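Rhamnosidase B (Bacillus sp., PDB 2OKX) hydrolyses terminal non-reducing alpha-L-rhamnose residues from alpha-L-rhamnosides, as a glycoside hydrolase of family 78. Local coordinates at residues A[454-459]-A[520-525]; A[414-419]-A[427-432]. All coordinates share one frame; numbering follows the deposited sequence.

Contact 1. Residues A[454-459]-A[520-525]; sequences ELEAPA and KLHEIY. With CA (calcium ion), chain C.
Between antiparallel strands 450-457 and 520-528 of the concanavalin-like domain, one residue, Glu454, is matched by two, His522 and Glu523: a classic beta bulge. Its carbonyl oxygen takes two amides at once: His522 N at 3.0 Å, tilted 25° from the carbonyl plane, and Glu523 N in that plane on a longer bond. Beyond the bulge regular pairing resumes, and Glu456 and Lys520 exchange two backbone bonds, with Glu456 N 2.9 Å from Lys520 O. The tight side carries the leucines: Leu521 sets CD1 4.0 Å from Leu455 CB, and the Leu521 side chain also touches Leu510 of the facing sheet, a place that suits branched apolar side chains.

The other face is looser, wetter and charged. Glu456 OE2 reaches Lys520 through a water that donates to the acid and accepts from NZ; Lys520, with CG opposite its carbonyl carbon (chi1 -67°) and the chain extended from there on, carries its amine far out along that route. Glu454 OE2 and Glu523 OE2 come within 4.4 Å of each other, but one water donates to both, and salt bridges from Arg494 to Glu454 and from Lys202 to Glu523 probably offset the like charges.

At the bulge His522 O binds the calcium ion at 2.6 Å, and Val423 O is another ligand. Glu523 OE1 accepts a bond from a calcium-bound water at 3.0 Å. The glutamate thus serves as a second-shell acceptor, and its negative charge would be expected to favour the cation.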
loop_
_atom_site.group_PDB
_atom_site.type_symbol
_atom_site.label_atom_id
_atom_site.label_comp_id
_atom_site.label_asym_id
_atom_site.label_seq_id
_atom_site.Cartn_x
_atom_site.Cartn_y
_atom_site.Cartn_z
ATOM N N GLU A 454 7.164 14.015 -21.386
ATOM C CA GLU A 454 7.792 15.158 -22.032
ATOM C C GLU A 454 6.859 15.489 -23.177
ATOM O O GLU A 454 6.421 14.597 -23.908
ATOM C CB GLU A 454 9.183 14.815 -22.567
ATOM C CG GLU A 454 9.825 15.969 -23.325
ATOM C CD GLU A 454 11.270 15.709 -23.694
ATOM O OE1 GLU A 454 11.827 16.499 -24.479
ATOM O OE2 GLU A 454 11.852 14.722 -23.198
ATOM N N LEU A 455 6.536 16.767 -23.329
ATOM C CA LEU A 455 5.620 17.169 -24.381
ATOM C C LEU A 455 5.731 18.650 -24.721
ATOM O O LEU A 455 6.407 19.413 -24.032
ATOM C CB LEU A 455 4.182 16.857 -23.944
ATOM C CG LEU A 455 3.709 17.486 -22.621
ATOM C CD1 LEU A 455 3.442 18.979 -22.808
ATOM C CD2 LEU A 455 2.432 16.793 -22.148
ATOM N N GLU A 456 5.062 19.033 -25.801
ATOM C CA GLU A 456 5.006 20.421 -26.248
ATOM C C GLU A 456 3.521 20.731 -26.278
ATOM O O GLU A 456 2.742 19.946 -26.810
ATOM C CB GLU A 456 5.561 20.584 -27.663
ATOM C CG GLU A 456 7.014 20.223 -27.830
ATOM C CD GLU A 456 7.492 20.449 -29.249
ATOM O OE1 GLU A 456 8.227 19.588 -29.771
ATOM O OE2 GLU A 456 7.138 21.488 -29.841
ATOM N N ALA A 457 3.122 21.861 -25.706
ATOM C CA ALA A 457 1.713 22.218 -25.705
ATOM C C ALA A 457 1.512 23.696 -25.430
ATOM O O ALA A 457 2.406 24.371 -24.922
ATOM C CB ALA A 457 0.964 21.395 -24.658
ATOM N N PRO A 458 0.332 24.220 -25.778
ATOM C CA PRO A 458 0.028 25.635 -25.547
ATOM C C PRO A 458 -0.051 25.852 -24.037
ATOM O O PRO A 458 -0.328 24.912 -23.284
ATOM C CB PRO A 458 -1.338 25.810 -26.209
ATOM C CG PRO A 458 -1.350 24.756 -27.273
ATOM C CD PRO A 458 -0.723 23.579 -26.584
ATOM N N ALA A 459 0.185 27.080 -23.591
ATOM C CA ALA A 459 0.118 27.378 -22.167
ATOM C C ALA A 459 -1.301 27.149 -21.659
ATOM O O ALA A 459 -2.276 27.455 -22.345
ATOM C CB ALA A 459 0.539 28.823 -21.909
ATOM N N LYS A 520 2.018 17.771 -28.737
ATOM C CA LYS A 520 2.955 16.768 -29.223
ATOM C C LYS A 520 3.502 16.018 -28.021
ATOM O O LYS A 520 4.237 16.580 -27.208
ATOM C CB LYS A 520 4.109 17.418 -29.984
ATOM C CG LYS A 520 3.705 18.078 -31.284
ATOM C CD LYS A 520 4.919 18.650 -31.991
ATOM C CE LYS A 520 4.527 19.346 -33.282
ATOM N NZ LYS A 520 5.717 19.912 -33.970
ATOM N N LEU A 521 3.141 14.748 -27.904
ATOM C CA LEU A 521 3.612 13.944 -26.789
ATOM C C LEU A 521 4.882 13.216 -27.221
ATOM O O LEU A 521 4.834 12.298 -28.043
ATOM C CB LEU A 521 2.516 12.958 -26.366
ATOM C CG LEU A 521 2.718 12.115 -25.100
ATOM C CD1 LEU A 521 3.181 12.988 -23.938
ATOM C CD2 LEU A 521 1.404 11.422 -24.754
ATOM N N HIS A 522 6.020 13.654 -26.688
ATOM C CA HIS A 522 7.302 13.045 -27.019
ATOM C C HIS A 522 7.470 11.699 -26.336
ATOM O O HIS A 522 8.074 10.787 -26.895
ATOM C CB HIS A 522 8.457 13.977 -26.646
ATOM C CG HIS A 522 8.627 15.123 -27.596
ATOM N ND1 HIS A 522 7.817 16.237 -27.572
ATOM C CD2 HIS A 522 9.475 15.297 -28.637
ATOM C CE1 HIS A 522 8.157 17.048 -28.558
ATOM N NE2 HIS A 522 9.160 16.502 -29.220
ATOM N N GLU A 523 6.948 11.585 -25.121
ATOM C CA GLU A 523 7.005 10.330 -24.384
ATOM C C GLU A 523 6.232 10.359 -23.075
ATOM O O GLU A 523 6.145 11.391 -22.404
ATOM C CB GLU A 523 8.450 9.912 -24.103
ATOM C CG GLU A 523 9.288 10.919 -23.341
ATOM C CD GLU A 523 10.700 10.414 -23.101
ATOM O OE1 GLU A 523 11.287 9.846 -24.043
ATOM O OE2 GLU A 523 11.228 10.585 -21.982
ATOM N N ILE A 524 5.645 9.214 -22.748
ATOM C CA ILE A 524 4.902 9.018 -21.513
ATOM C C ILE A 524 5.485 7.692 -21.032
ATOM O O ILE A 524 5.623 6.746 -21.814
ATOM C CB ILE A 524 3.367 8.923 -21.767
ATOM C CG1 ILE A 524 2.631 8.596 -20.464
ATOM C CG2 ILE A 524 3.063 7.884 -22.820
ATOM C CD1 ILE A 524 2.755 9.663 -19.385
ATOM N N TYR A 525 5.862 7.631 -19.762
ATOM C CA TYR A 525 6.487 6.425 -19.233
ATOM C C TYR A 525 6.390 6.398 -17.719
ATOM O O TYR A 525 5.791 7.282 -17.105
ATOM C CB TYR A 525 7.966 6.425 -19.612
ATOM C CG TYR A 525 8.678 7.674 -19.125
ATOM C CD1 TYR A 525 8.722 8.831 -19.907
ATOM C CD2 TYR A 525 9.238 7.724 -17.848
ATOM C CE1 TYR A 525 9.303 10.010 -19.424
ATOM C CE2 TYR A 525 9.815 8.890 -17.357
ATOM C CZ TYR A 525 9.843 10.030 -18.148
ATOM O OH TYR A 525 10.401 11.184 -17.647
HETATM CA CA CA C . 10.303 10.667 -28.217
HETATM O O HOH W 1 11.830 13.052 -21.175
HETATM O O HOH W 2 6.836 21.743 -32.445
HETATM O O HOH W 3 10.701 8.848 -26.830
HETATM O O HOH W 4 9.922 12.622 -29.558
HETATM O O HOH W 5 8.561 9.535 -29.239
#

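Contact 2. Residues A[414-419]-A[427-432]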
loop_
_atom_site.group_PDB
_atom_site.type_symbol
_atom_site.label_atom_id
_atom_site.label_comp_id
_atom_site.label_asym_id
_atom_site.label_seq_id
_atom_site.Cartn_x
_atom_site.Cartn_y
_atom_site.Cartn_z
ATOM N N ARG A 414 -1.926 6.154 -35.979
ATOM C CA ARG A 414 -0.570 5.617 -35.899
ATOM C C ARG A 414 0.394 6.584 -35.225
ATOM O O ARG A 414 1.213 6.174 -34.410
ATOM C CB ARG A 414 -0.042 5.261 -37.295
ATOM C CG ARG A 414 1.452 4.911 -37.330
ATOM C CD ARG A 414 1.801 3.768 -36.371
ATOM N NE ARG A 414 3.238 3.482 -36.350
ATOM C CZ ARG A 414 4.144 4.205 -35.694
ATOM N NH1 ARG A 414 5.427 3.866 -35.748
ATOM N NH2 ARG A 414 3.773 5.254 -34.969
ATOM N N SER A 415 0.292 7.866 -35.561
ATOM C CA SER A 415 1.175 8.878 -34.984
ATOM C C SER A 415 1.233 8.825 -33.466
ATOM O O SER A 415 2.307 8.916 -32.868
ATOM C CB SER A 415 0.729 10.286 -35.396
ATOM O OG SER A 415 1.469 11.274 -34.692
ATOM N N VAL A 416 0.069 8.683 -32.843
ATOM C CA VAL A 416 -0.014 8.653 -31.392
ATOM C C VAL A 416 0.833 7.553 -30.759
ATOM O O VAL A 416 1.339 7.719 -29.649
ATOM C CB VAL A 416 -1.485 8.505 -30.937
ATOM C CG1 VAL A 416 -1.576 8.552 -29.416
ATOM C CG2 VAL A 416 -2.316 9.619 -31.542
ATOM N N LEU A 417 1.004 6.436 -31.459
ATOM C CA LEU A 417 1.804 5.343 -30.911
ATOM C C LEU A 417 3.214 5.811 -30.553
ATOM O O LEU A 417 3.830 5.287 -29.631
ATOM C CB LEU A 417 1.870 4.175 -31.902
ATOM C CG LEU A 417 0.521 3.556 -32.279
ATOM C CD1 LEU A 417 0.754 2.344 -33.165
ATOM C CD2 LEU A 417 -0.244 3.157 -31.021
ATOM N N ASN A 418 3.721 6.805 -31.281
ATOM C CA ASN A 418 5.060 7.332 -31.021
ATOM C C ASN A 418 5.190 7.823 -29.585
ATOM O O ASN A 418 6.291 7.887 -29.039
ATOM C CB ASN A 418 5.372 8.505 -31.961
ATOM C CG ASN A 418 5.556 8.075 -33.406
ATOM O OD1 ASN A 418 5.513 8.905 -34.319
ATOM N ND2 ASN A 418 5.776 6.785 -33.623
ATOM N N ALA A 419 4.061 8.176 -28.976
ATOM C CA ALA A 419 4.064 8.683 -27.610
ATOM C C ALA A 419 4.592 7.687 -26.581
ATOM O O ALA A 419 5.075 8.085 -25.522
ATOM C CB ALA A 419 2.654 9.139 -27.223
ATOM N N GLY A 427 4.391 11.900 -30.751
ATOM C CA GLY A 427 3.052 11.461 -31.084
ATOM C C GLY A 427 2.189 12.709 -31.079
ATOM O O GLY A 427 2.171 13.444 -30.097
ATOM N N VAL A 428 1.492 12.966 -32.178
ATOM C CA VAL A 428 0.644 14.146 -32.277
ATOM C C VAL A 428 -0.793 13.785 -31.937
ATOM O O VAL A 428 -1.433 12.998 -32.630
ATOM C CB VAL A 428 0.705 14.753 -33.696
ATOM C CG1 VAL A 428 -0.098 16.057 -33.753
ATOM C CG2 VAL A 428 2.157 15.008 -34.080
ATOM N N LEU A 429 -1.295 14.365 -30.856
ATOM C CA LEU A 429 -2.652 14.098 -30.409
ATOM C C LEU A 429 -3.682 14.900 -31.180
ATOM O O LEU A 429 -3.476 16.074 -31.479
ATOM C CB LEU A 429 -2.782 14.406 -28.914
ATOM C CG LEU A 429 -2.302 13.350 -27.908
ATOM C CD1 LEU A 429 -0.957 12.791 -28.317
ATOM C CD2 LEU A 429 -2.224 13.980 -26.520
ATOM N N PRO A 430 -4.811 14.265 -31.522
ATOM C CA PRO A 430 -5.858 14.966 -32.256
ATOM C C PRO A 430 -6.519 15.991 -31.345
ATOM O O PRO A 430 -6.626 15.787 -30.132
ATOM C CB PRO A 430 -6.812 13.842 -32.643
ATOM C CG PRO A 430 -6.698 12.905 -31.478
ATOM C CD PRO A 430 -5.196 12.866 -31.266
ATOM N N VAL A 431 -6.942 17.102 -31.932
ATOM C CA VAL A 431 -7.621 18.144 -31.180
ATOM C C VAL A 431 -9.087 18.074 -31.578
ATOM O O VAL A 431 -9.422 18.191 -32.757
ATOM C CB VAL A 431 -7.079 19.542 -31.529
ATOM C CG1 VAL A 431 -7.851 20.600 -30.757
ATOM C CG2 VAL A 431 -5.601 19.620 -31.203
ATOM N N PHE A 432 -9.956 17.856 -30.599
ATOM C CA PHE A 432 -11.383 17.777 -30.870
ATOM C C PHE A 432 -11.995 19.161 -30.712
ATOM O O PHE A 432 -11.599 19.928 -29.833
ATOM C CB PHE A 432 -12.050 16.788 -29.911
ATOM C CG PHE A 432 -11.555 15.378 -30.063
ATOM C CD1 PHE A 432 -10.905 14.736 -29.013
ATOM C CD2 PHE A 432 -11.717 14.701 -31.270
ATOM C CE1 PHE A 432 -10.418 13.439 -29.162
ATOM C CE2 PHE A 432 -11.234 13.403 -31.430
ATOM C CZ PHE A 432 -10.583 12.773 -30.372
#
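Ser415 O is held by two groups: Asn418 N of its own helical turn bonds to it at 3.0 Å, and Gly427 CA approaches it at 3.2 Å in a weaker CA-H...O contact. The arrangement is a short helical turn, 414-417 running on into a 3-10 segment and bonded from each residue to the third one along, laid against the short strand 427-428 of an antiparallel sheet. Gly427 suits this place because a CB on it would point at the turn, about 2.9 Å from Ala419 N and almost as near Val416 O.

The one conventional hydrogen bond across the contact runs from Val428 N to Ser415 OG, 3.0 Å long and nearly straight at 171°. Serine has the right reach: with OG swung opposite its own backbone N (chi1 172°), the hydroxyl leaves the turn on the strand's side and also lies against Val428 CB. With an alanine here, Val428 N would probably be left without this acceptor and the turn without its polar tie to the strand.

Val416 carries the apolar part. One branch, CG1, lies 4.4 Å from Leu429 CD1, while CG2 comes near Pro430 CD and Val428 O. A compact beta-branched residue fits, since Ile208 and Leu439, on strands of another sheet, also touch it; Ala419 and Leu429 both rest on Leu521. The turn therefore helps fill the layer between the two sheets. Further along the turn, Asn418 touches the strand through its first side-chain carbon, CB lying 3.7 Å from Gly427 N.

How the contacts relate
Both contacts draw on one sheet through strand 520-528, which pairs with strand 450-457 in contact 1 and neighbours strand 427-428 of contact 2. Probable hydrogen bonds join them, Leu521 N to Gly427 O (2.7 Å) and Ile524 N to Ala419 O (3.0 Å). Leu521 packs on Ala419 and Leu429, so their apolar sides are continuous. In contact 1 the leucines and His522 are buried and Lys520 exposed; in contact 2 Val416, Ala419, Gly427 and Leu429 are buried, Ser415 and Val428 partly exposed. Contact 1 is strand pairing with a charged, hydrated face, whereas contact 2 packs a helical turn with a single hydroxyl bond. Val423, between the segments of contact 2, meets His522 at the calcium ion.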